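Local coordinates for protein F420-reducing hydrogenase, subunit beta (PDB 4OMF) that probably carries electrons through its iron-sulfur cluster and flavin to reduce coenzyme F420, as the beta subunit of a hydrogen-oxidising hydrogenase, at residues Thr30-Tyr35 and Asp227-Gln232; Lys193-Tyr198 and Ala259-Lys264. All coordinates share one frame; numbering follows the deposited sequence.

Interaction 1 of 2, residues Thr30-Tyr35 and Asp227-Gln232. With FAD (flavin-adenine dinucleotide), chain R.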
loop_
_atom_site.group_PDB
_atom_site.type_symbol
_atom_site.label_atom_id
_atom_site.label_comp_id
_atom_site.label_asym_id
_atom_site.label_seq_id
_atom_site.Cartn_x
_atom_site.Cartn_y
_atom_site.Cartn_z
ATOM N N THR C 30 -34.174 -19.562 8.483
ATOM C CA THR C 30 -34.145 -20.563 7.412
ATOM C C THR C 30 -35.539 -20.733 6.772
ATOM O O THR C 30 -35.674 -20.791 5.549
ATOM C CB THR C 30 -33.640 -21.930 7.925
ATOM O OG1 THR C 30 -32.283 -21.801 8.386
ATOM C CG2 THR C 30 -33.707 -22.974 6.811
ATOM N N GLY C 31 -36.568 -20.810 7.607
ATOM C CA GLY C 31 -37.940 -20.934 7.144
ATOM C C GLY C 31 -38.401 -19.758 6.291
ATOM O O GLY C 31 -39.064 -19.939 5.269
ATOM N N LEU C 32 -38.048 -18.548 6.691
ATOM C CA LEU C 32 -38.526 -17.379 5.965
ATOM C C LEU C 32 -37.785 -17.168 4.649
ATOM O O LEU C 32 -38.409 -16.841 3.626
ATOM C CB LEU C 32 -38.409 -16.132 6.829
ATOM C CG LEU C 32 -39.181 -14.912 6.330
ATOM C CD1 LEU C 32 -40.677 -15.202 6.191
ATOM C CD2 LEU C 32 -38.924 -13.766 7.292
ATOM N N LEU C 33 -36.470 -17.383 4.655
ATOM C CA LEU C 33 -35.687 -17.287 3.426
ATOM C C LEU C 33 -36.118 -18.386 2.469
ATOM O O LEU C 33 -36.202 -18.177 1.255
ATOM C CB LEU C 33 -34.175 -17.388 3.706
ATOM C CG LEU C 33 -33.598 -16.170 4.442
ATOM C CD1 LEU C 33 -32.137 -16.429 4.832
ATOM C CD2 LEU C 33 -33.733 -14.913 3.614
ATOM N N ALA C 34 -36.409 -19.560 3.015
ATOM C CA ALA C 34 -36.834 -20.678 2.165
ATOM C C ALA C 34 -38.186 -20.384 1.528
ATOM O O ALA C 34 -38.420 -20.701 0.362
ATOM C CB ALA C 34 -36.899 -21.980 2.963
ATOM N N TYR C 35 -39.080 -19.771 2.296
ATOM C CA TYR C 35 -40.395 -19.431 1.778
ATOM C C TYR C 35 -40.268 -18.381 0.670
ATOM O O TYR C 35 -40.893 -18.503 -0.393
ATOM C CB TYR C 35 -41.299 -18.905 2.893
ATOM C CG TYR C 35 -42.580 -18.338 2.363
ATOM C CD1 TYR C 35 -43.571 -19.185 1.888
ATOM C CD2 TYR C 35 -42.798 -16.965 2.313
ATOM C CE1 TYR C 35 -44.752 -18.695 1.390
ATOM C CE2 TYR C 35 -43.984 -16.460 1.806
ATOM C CZ TYR C 35 -44.956 -17.339 1.348
ATOM O OH TYR C 35 -46.143 -16.876 0.837
ATOM N N ASP C 227 -43.163 -7.266 7.400
ATOM C CA ASP C 227 -44.430 -7.688 7.946
ATOM C C ASP C 227 -45.207 -8.514 6.923
ATOM O O ASP C 227 -45.772 -9.554 7.251
ATOM C CB ASP C 227 -45.231 -6.462 8.396
ATOM C CG ASP C 227 -46.481 -6.829 9.170
ATOM O OD1 ASP C 227 -46.382 -7.326 10.320
ATOM O OD2 ASP C 227 -47.572 -6.595 8.636
ATOM N N SER C 228 -45.216 -8.067 5.673
ATOM C CA SER C 228 -46.063 -8.711 4.684
ATOM C C SER C 228 -45.516 -10.083 4.319
ATOM O O SER C 228 -46.273 -11.029 4.176
ATOM C CB SER C 228 -46.214 -7.830 3.444
ATOM O OG SER C 228 -45.384 -8.275 2.403
ATOM N N ILE C 229 -44.197 -10.204 4.184
ATOM C CA ILE C 229 -43.601 -11.492 3.836
ATOM C C ILE C 229 -43.755 -12.500 4.979
ATOM O O ILE C 229 -44.087 -13.657 4.743
ATOM C CB ILE C 229 -42.100 -11.351 3.460
ATOM C CG1 ILE C 229 -41.937 -10.493 2.191
ATOM C CG2 ILE C 229 -41.476 -12.718 3.242
ATOM C CD1 ILE C 229 -40.494 -10.225 1.787
ATOM N N PHE C 230 -43.523 -12.068 6.215
ATOM C CA PHE C 230 -43.684 -12.970 7.344
ATOM C C PHE C 230 -45.159 -13.366 7.534
ATOM O O PHE C 230 -45.460 -14.542 7.763
ATOM C CB PHE C 230 -43.109 -12.357 8.625
ATOM C CG PHE C 230 -43.232 -13.267 9.828
ATOM C CD1 PHE C 230 -42.433 -14.397 9.941
ATOM C CD2 PHE C 230 -44.160 -13.010 10.824
ATOM C CE1 PHE C 230 -42.547 -15.248 11.038
ATOM C CE2 PHE C 230 -44.280 -13.853 11.919
ATOM C CZ PHE C 230 -43.465 -14.978 12.021
ATOM N N LYS C 231 -46.087 -12.414 7.413
ATOM C CA LYS C 231 -47.505 -12.740 7.522
ATOM C C LYS C 231 -47.931 -13.747 6.450
ATOM O O LYS C 231 -48.708 -14.673 6.734
ATOM C CB LYS C 231 -48.382 -11.480 7.423
ATOM C CG LYS C 231 -48.328 -10.530 8.623
ATOM C CD LYS C 231 -48.749 -11.200 9.927
ATOM C CE LYS C 231 -49.199 -10.166 10.978
ATOM N NZ LYS C 231 -48.099 -9.237 11.409
ATOM N N GLN C 232 -47.435 -13.557 5.227
ATOM C CA GLN C 232 -47.667 -14.503 4.121
ATOM C C GLN C 232 -47.261 -15.929 4.472
ATOM O O GLN C 232 -47.983 -16.875 4.163
ATOM C CB GLN C 232 -46.897 -14.086 2.864
ATOM C CG GLN C 232 -47.653 -13.246 1.869
ATOM C CD GLN C 232 -46.813 -12.954 0.637
ATOM O OE1 GLN C 232 -46.425 -11.810 0.402
ATOM N NE2 GLN C 232 -46.502 -13.996 -0.142
HETATM P PA FAD R . -31.752 -20.684 11.754
HETATM O O1A FAD R . -30.964 -21.511 12.736
HETATM O O2A FAD R . -32.839 -21.249 10.888
HETATM O O5B FAD R . -30.703 -19.982 10.782
HETATM C C5B FAD R . -29.677 -19.216 11.429
HETATM C C4B FAD R . -29.163 -18.192 10.415
HETATM O O4B FAD R . -28.179 -17.367 11.042
HETATM C C3B FAD R . -28.500 -18.901 9.241
HETATM O O3B FAD R . -28.974 -18.396 7.983
HETATM C C2B FAD R . -27.028 -18.550 9.413
HETATM O O2B FAD R . -26.388 -18.399 8.136
HETATM C C1B FAD R . -27.057 -17.243 10.183
HETATM N N9A FAD R . -25.825 -17.095 10.976
HETATM C C8A FAD R . -25.336 -17.997 11.846
HETATM N N7A FAD R . -24.196 -17.541 12.417
HETATM C C5A FAD R . -23.962 -16.308 11.887
HETATM C C6A FAD R . -22.911 -15.276 12.037
HETATM N N6A FAD R . -21.851 -15.462 12.868
HETATM N N1A FAD R . -23.053 -14.150 11.320
HETATM C C2A FAD R . -24.075 -13.955 10.460
HETATM N N3A FAD R . -25.067 -14.854 10.258
HETATM C C4A FAD R . -25.044 -16.025 10.944
HETATM N N1 FAD R . -30.044 -14.230 19.770
HETATM C C2 FAD R . -30.584 -13.535 20.849
HETATM O O2 FAD R . -31.758 -13.778 21.193
HETATM N N3 FAD R . -29.788 -12.628 21.536
HETATM C C4 FAD R . -28.494 -12.372 21.133
HETATM O O4 FAD R . -27.824 -11.518 21.756
HETATM C C4X FAD R . -27.782 -13.480 20.538
HETATM N N5 FAD R . -26.355 -13.219 20.221
HETATM C C5X FAD R . -26.030 -13.511 18.819
HETATM C C6 FAD R . -24.704 -13.223 18.453
HETATM C C7 FAD R . -24.212 -13.655 17.216
HETATM C C7M FAD R . -22.782 -13.336 16.805
HETATM C C8 FAD R . -25.058 -14.385 16.382
HETATM C C8M FAD R . -24.644 -14.914 15.022
HETATM C C9 FAD R . -26.386 -14.691 16.750
HETATM C C9A FAD R . -26.854 -14.333 18.020
HETATM N N10 FAD R . -28.215 -14.547 18.359
HETATM C C10 FAD R . -28.675 -14.266 19.632
HETATM C "C1'" FAD R . -29.231 -15.011 17.394
HETATM C "C2'" FAD R . -29.470 -16.499 17.406
HETATM O "O2'" FAD R . -28.488 -17.229 17.985
HETATM C "C3'" FAD R . -29.988 -16.957 16.249
HETATM O "O3'" FAD R . -29.101 -16.976 15.223
HETATM C "C4'" FAD R . -31.373 -16.460 15.872
HETATM O "O4'" FAD R . -32.325 -16.652 16.939
HETATM C "C5'" FAD R . -31.866 -17.132 14.586
HETATM O "O5'" FAD R . -32.276 -18.462 14.868
HETATM P P FAD R . -33.225 -19.267 13.862
HETATM O O1P FAD R . -34.391 -18.357 13.545
HETATM O O2P FAD R . -33.519 -20.625 14.427
HETATM O O3P FAD R . -32.308 -19.366 12.521
#
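This is the crossing of two helices, 28-39 and 224-235, which meet through Leu-32 and Tyr-35 on the first and Ile-229, Phe-230 and Gln-232 on the second. The local axes run at 95° to each other. They stay 10.2 Å apart at closest approach, and a few side chains bridge the gap. Leu-32 supplies a single methyl, CD1. CD1 of Leu-32 lies 3.9 Å from CG2 of Ile-229, and the two side chains lie roughly perpendicular. Leu-32 CD1 also sits against CA of Phe-230 and meets the edge of that ring, 4.2 Å from CD1 of Phe-230. The Phe-230 side chain starts out away from helix 28-39, and its ring also packs on Val-219 and Thr-221 of strand 217-221 and meets Phe-239. The crossing is thus tied to the mixed sheet of this FAD-binding subunit. One turn on from Leu-32, Tyr-35 has CG anti to its backbone N (chi1 171°), which carries the ring across to Gln-232. There NE2 of Gln-232 donates to OH of Tyr-35 over 3.1 Å. The bond is bent, with 141° at the hydrogen, and the hydroxyl lies somewhat out of the amide plane. Ring and amide stand nearly perpendicular. CB of Gln-232 also lies 3.5 Å from OH of Tyr-35. A phenylalanine in place of Tyr-35 would keep the ring but would probably leave the Gln-232 amide without this acceptor and freer to turn. Helix 28-39 has a second task at its N-terminal end. Thr-30 grips one phosphate oxygen of FAD twice: OG1 donates to O2A over 2.6 Å, and the backbone N donates to O2A over 3.2 Å. The positive end of the helix dipole probably adds to this hold on the diphosphate.

Interaction 2 of 2, residues Lys193-Tyr198 and Ala259-Lys264. With SF4 (iron/sulfur cluster), chain N; FAD (flavin-adenine dinucleotide), chain R.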
loop_
_atom_site.group_PDB
_atom_site.type_symbol
_atom_site.label_atom_id
_atom_site.label_comp_id
_atom_site.label_asym_id
_atom_site.label_seq_id
_atom_site.Cartn_x
_atom_site.Cartn_y
_atom_site.Cartn_z
ATOM N N LYS C 193 -18.250 -2.780 22.115
ATOM C CA LYS C 193 -18.446 -1.966 23.319
ATOM C C LYS C 193 -19.377 -0.786 23.102
ATOM O O LYS C 193 -20.031 -0.342 24.042
ATOM C CB LYS C 193 -17.104 -1.419 23.842
ATOM C CG LYS C 193 -16.223 -2.381 24.591
ATOM C CD LYS C 193 -14.859 -1.713 24.889
ATOM C CE LYS C 193 -13.754 -2.759 25.088
ATOM N NZ LYS C 193 -12.351 -2.187 25.154
ATOM N N ILE C 194 -19.415 -0.255 21.880
ATOM C CA ILE C 194 -20.189 0.959 21.619
ATOM C C ILE C 194 -21.436 0.665 20.795
ATOM O O ILE C 194 -22.113 1.572 20.308
ATOM C CB ILE C 194 -19.316 2.030 20.924
ATOM C CG1 ILE C 194 -18.824 1.565 19.546
ATOM C CG2 ILE C 194 -18.124 2.406 21.825
ATOM C CD1 ILE C 194 -18.037 2.664 18.829
ATOM N N CYS C 195 -21.783 -0.611 20.689
ATOM C CA CYS C 195 -22.948 -0.998 19.912
ATOM C C CYS C 195 -24.257 -0.802 20.720
ATOM O O CYS C 195 -24.390 -1.319 21.837
ATOM C CB CYS C 195 -22.824 -2.444 19.465
ATOM S SG CYS C 195 -24.208 -2.954 18.382
ATOM N N LYS C 196 -25.207 -0.055 20.160
ATOM C CA LYS C 196 -26.456 0.276 20.865
ATOM C C LYS C 196 -27.642 -0.585 20.435
ATOM O O LYS C 196 -28.719 -0.527 21.039
ATOM C CB LYS C 196 -26.832 1.757 20.642
ATOM C CG LYS C 196 -25.820 2.759 21.186
ATOM C CD LYS C 196 -25.742 4.033 20.329
ATOM C CE LYS C 196 -26.887 4.994 20.606
ATOM N NZ LYS C 196 -26.626 6.378 20.075
ATOM N N ASP C 197 -27.455 -1.357 19.376
ATOM C CA ASP C 197 -28.563 -2.022 18.700
ATOM C C ASP C 197 -28.591 -3.509 19.082
ATOM O O ASP C 197 -27.733 -4.282 18.654
ATOM C CB ASP C 197 -28.400 -1.824 17.180
ATOM C CG ASP C 197 -29.631 -2.217 16.359
ATOM O OD1 ASP C 197 -30.449 -3.056 16.795
ATOM O OD2 ASP C 197 -29.741 -1.689 15.227
ATOM N N TYR C 198 -29.586 -3.894 19.882
ATOM C CA TYR C 198 -29.714 -5.281 20.308
ATOM C C TYR C 198 -30.594 -6.099 19.375
ATOM O O TYR C 198 -30.237 -7.203 18.986
ATOM C CB TYR C 198 -30.272 -5.359 21.733
ATOM C CG TYR C 198 -30.394 -6.781 22.244
ATOM C CD1 TYR C 198 -29.300 -7.632 22.238
ATOM C CD2 TYR C 198 -31.595 -7.269 22.729
ATOM C CE1 TYR C 198 -29.399 -8.927 22.709
ATOM C CE2 TYR C 198 -31.698 -8.573 23.200
ATOM C CZ TYR C 198 -30.591 -9.386 23.188
ATOM O OH TYR C 198 -30.665 -10.679 23.647
ATOM N N ALA C 259 -32.202 -2.550 26.905
ATOM C CA ALA C 259 -31.883 -1.353 27.685
ATOM C C ALA C 259 -30.512 -1.465 28.342
ATOM O O ALA C 259 -29.783 -0.474 28.418
ATOM C CB ALA C 259 -32.967 -1.086 28.751
ATOM N N GLN C 260 -30.166 -2.662 28.832
ATOM C CA GLN C 260 -28.821 -2.906 29.357
ATOM C C GLN C 260 -27.780 -2.611 28.281
ATOM O O GLN C 260 -26.762 -1.973 28.557
ATOM C CB GLN C 260 -28.645 -4.352 29.852
ATOM C CG GLN C 260 -29.340 -4.659 31.181
ATOM C CD GLN C 260 -29.064 -6.066 31.676
ATOM O OE1 GLN C 260 -28.358 -6.831 31.033
ATOM N NE2 GLN C 260 -29.612 -6.405 32.838
ATOM N N LYS C 261 -28.030 -3.077 27.062
ATOM C CA LYS C 261 -27.017 -2.923 26.004
ATOM C C LYS C 261 -26.819 -1.445 25.692
ATOM O O LYS C 261 -25.691 -0.981 25.532
ATOM C CB LYS C 261 -27.396 -3.686 24.742
ATOM C CG LYS C 261 -26.274 -3.731 23.696
ATOM C CD LYS C 261 -26.710 -4.470 22.446
ATOM C CE LYS C 261 -25.504 -4.621 21.490
ATOM N NZ LYS C 261 -25.872 -5.335 20.243
ATOM N N LYS C 262 -27.921 -0.706 25.624
ATOM C CA LYS C 262 -27.853 0.710 25.278
ATOM C C LYS C 262 -27.155 1.526 26.363
ATOM O O LYS C 262 -26.379 2.425 26.061
ATOM C CB LYS C 262 -29.247 1.277 25.025
ATOM C CG LYS C 262 -29.844 0.859 23.699
ATOM C CD LYS C 262 -31.221 1.459 23.513
ATOM C CE LYS C 262 -31.939 0.834 22.325
ATOM N NZ LYS C 262 -31.205 1.022 21.045
ATOM N N GLU C 263 -27.443 1.226 27.630
ATOM C CA GLU C 263 -26.813 1.964 28.710
ATOM C C GLU C 263 -25.302 1.733 28.716
ATOM O O GLU C 263 -24.519 2.665 28.953
ATOM C CB GLU C 263 -27.419 1.559 30.053
ATOM C CG GLU C 263 -26.868 2.307 31.232
ATOM C CD GLU C 263 -27.707 2.073 32.466
ATOM O OE1 GLU C 263 -28.951 2.142 32.349
ATOM O OE2 GLU C 263 -27.130 1.801 33.541
ATOM N N LYS C 264 -24.904 0.494 28.445
ATOM C CA LYS C 264 -23.493 0.128 28.447
ATOM C C LYS C 264 -22.775 0.854 27.311
ATOM O O LYS C 264 -21.677 1.400 27.474
ATOM C CB LYS C 264 -23.340 -1.386 28.299
ATOM C CG LYS C 264 -21.910 -1.881 28.231
ATOM C CD LYS C 264 -21.867 -3.403 28.237
ATOM C CE LYS C 264 -22.639 -3.981 27.066
ATOM N NZ LYS C 264 -21.983 -3.663 25.776
HETATM FE FE1 SF4 N . -22.060 -6.253 15.725
HETATM FE FE2 SF4 N . -23.128 -4.962 17.776
HETATM FE FE3 SF4 N . -20.914 -6.402 18.165
HETATM FE FE4 SF4 N . -23.217 -7.707 17.676
HETATM S S1 SF4 N . -22.766 -6.392 19.536
HETATM S S2 SF4 N . -21.172 -8.119 16.656
HETATM S S3 SF4 N . -24.296 -6.258 16.312
HETATM S S4 SF4 N . -21.072 -4.512 16.873
HETATM P PA FAD R . -31.752 -20.684 11.754
HETATM O O1A FAD R . -30.964 -21.511 12.736
HETATM O O2A FAD R . -32.839 -21.249 10.888
HETATM O O5B FAD R . -30.703 -19.982 10.782
HETATM C C5B FAD R . -29.677 -19.216 11.429
HETATM C C4B FAD R . -29.163 -18.192 10.415
HETATM O O4B FAD R . -28.179 -17.367 11.042
HETATM C C3B FAD R . -28.500 -18.901 9.241
HETATM O O3B FAD R . -28.974 -18.396 7.983
HETATM C C2B FAD R . -27.028 -18.550 9.413
HETATM O O2B FAD R . -26.388 -18.399 8.136
HETATM C C1B FAD R . -27.057 -17.243 10.183
HETATM N N9A FAD R . -25.825 -17.095 10.976
HETATM C C8A FAD R . -25.336 -17.997 11.846
HETATM N N7A FAD R . -24.196 -17.541 12.417
HETATM C C5A FAD R . -23.962 -16.308 11.887
HETATM C C6A FAD R . -22.911 -15.276 12.037
HETATM N N6A FAD R . -21.851 -15.462 12.868
HETATM N N1A FAD R . -23.053 -14.150 11.320
HETATM C C2A FAD R . -24.075 -13.955 10.460
HETATM N N3A FAD R . -25.067 -14.854 10.258
HETATM C C4A FAD R . -25.044 -16.025 10.944
HETATM N N1 FAD R . -30.044 -14.230 19.770
HETATM C C2 FAD R . -30.584 -13.535 20.849
HETATM O O2 FAD R . -31.758 -13.778 21.193
HETATM N N3 FAD R . -29.788 -12.628 21.536
HETATM C C4 FAD R . -28.494 -12.372 21.133
HETATM O O4 FAD R . -27.824 -11.518 21.756
HETATM C C4X FAD R . -27.782 -13.480 20.538
HETATM N N5 FAD R . -26.355 -13.219 20.221
HETATM C C5X FAD R . -26.030 -13.511 18.819
HETATM C C6 FAD R . -24.704 -13.223 18.453
HETATM C C7 FAD R . -24.212 -13.655 17.216
HETATM C C7M FAD R . -22.782 -13.336 16.805
HETATM C C8 FAD R . -25.058 -14.385 16.382
HETATM C C8M FAD R . -24.644 -14.914 15.022
HETATM C C9 FAD R . -26.386 -14.691 16.750
HETATM C C9A FAD R . -26.854 -14.333 18.020
HETATM N N10 FAD R . -28.215 -14.547 18.359
HETATM C C10 FAD R . -28.675 -14.266 19.632
HETATM C "C1'" FAD R . -29.231 -15.011 17.394
HETATM C "C2'" FAD R . -29.470 -16.499 17.406
HETATM O "O2'" FAD R . -28.488 -17.229 17.985
HETATM C "C3'" FAD R . -29.988 -16.957 16.249
HETATM O "O3'" FAD R . -29.101 -16.976 15.223
HETATM C "C4'" FAD R . -31.373 -16.460 15.872
HETATM O "O4'" FAD R . -32.325 -16.652 16.939
HETATM C "C5'" FAD R . -31.866 -17.132 14.586
HETATM O "O5'" FAD R . -32.276 -18.462 14.868
HETATM P P FAD R . -33.225 -19.267 13.862
HETATM O O1P FAD R . -34.391 -18.357 13.545
HETATM O O2P FAD R . -33.519 -20.625 14.427
HETATM O O3P FAD R . -32.308 -19.366 12.521
HETATM O O HOH W 1 -22.734 -2.871 23.414
#
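The anti chi1 of Lys-261 (-171°) and its fully extended chain carry NZ past Tyr-198 to the loop around Cys-195. Lys-262, the next residue, bends instead at its last torsion (chi4 -60°), which turns its NZ back onto the same loop. The two amines take successive carbonyls. NZ of Lys-261 donates to O of Asp-197 over 2.7 Å, and NZ of Lys-262 donates to O of Lys-196 over 2.9 Å. Both donors stand well above the carbonyl planes. Each amine also has a partner beyond the contact: Lys-261 bonds to O of Cys-134, and Lys-262 forms a salt bridge with Glu-201. The loop carries the second cysteine of a CXXC motif (Cys-192 and Cys-195) that lies at the iron-sulfur cluster. SG of Cys-195 binds iron FE2 of SF4 at 2.4 Å. NZ of Lys-261 lies beside this ligand and 3.4 Å from sulfide S1 of SF4. Its charge would probably offset part of the negative charge of the cluster and its thiolate. Halfway along the lysine, CD of Lys-261 packs against CB of Tyr-198 at 3.7 Å, and the lysine chain runs across the tyrosine side chain, nearly square to it. Tyr-198 leads on to the flavin. OH of Tyr-198 accepts the N3 proton of FAD over 3.0 Å in a fairly straight bond (162°). The ring turns its edge to the neighbouring flavin carbonyl, with CE1 of Tyr-198 3.2 Å from O4 of FAD. The loop thus carries a cluster ligand and a flavin contact only three residues apart. Further along helix 251-275, at Lys-264, a water donates to O of Cys-195 over 2.8 Å and accepts from NZ of Lys-264.

How the interactions relate
From the N terminus, the chain passes strand 8-14 and then gives helix 28-39, the first half of interaction 1. It builds several strands of the mixed sheet and the small antiparallel sheet before loop 193-198, the first half of interaction 2. Strands 205-208 and 217-221 follow. Helix 224-235 then closes the long loop of interaction 1. After strand 239-243, helix 251-275 closes interaction 2. The two loops therefore cross. Their centres are 28 Å apart, on opposite sides of the chain's centre, and the contacts do not touch. FAD joins them: its diphosphate meets 30-35 and its flavin meets 193-198.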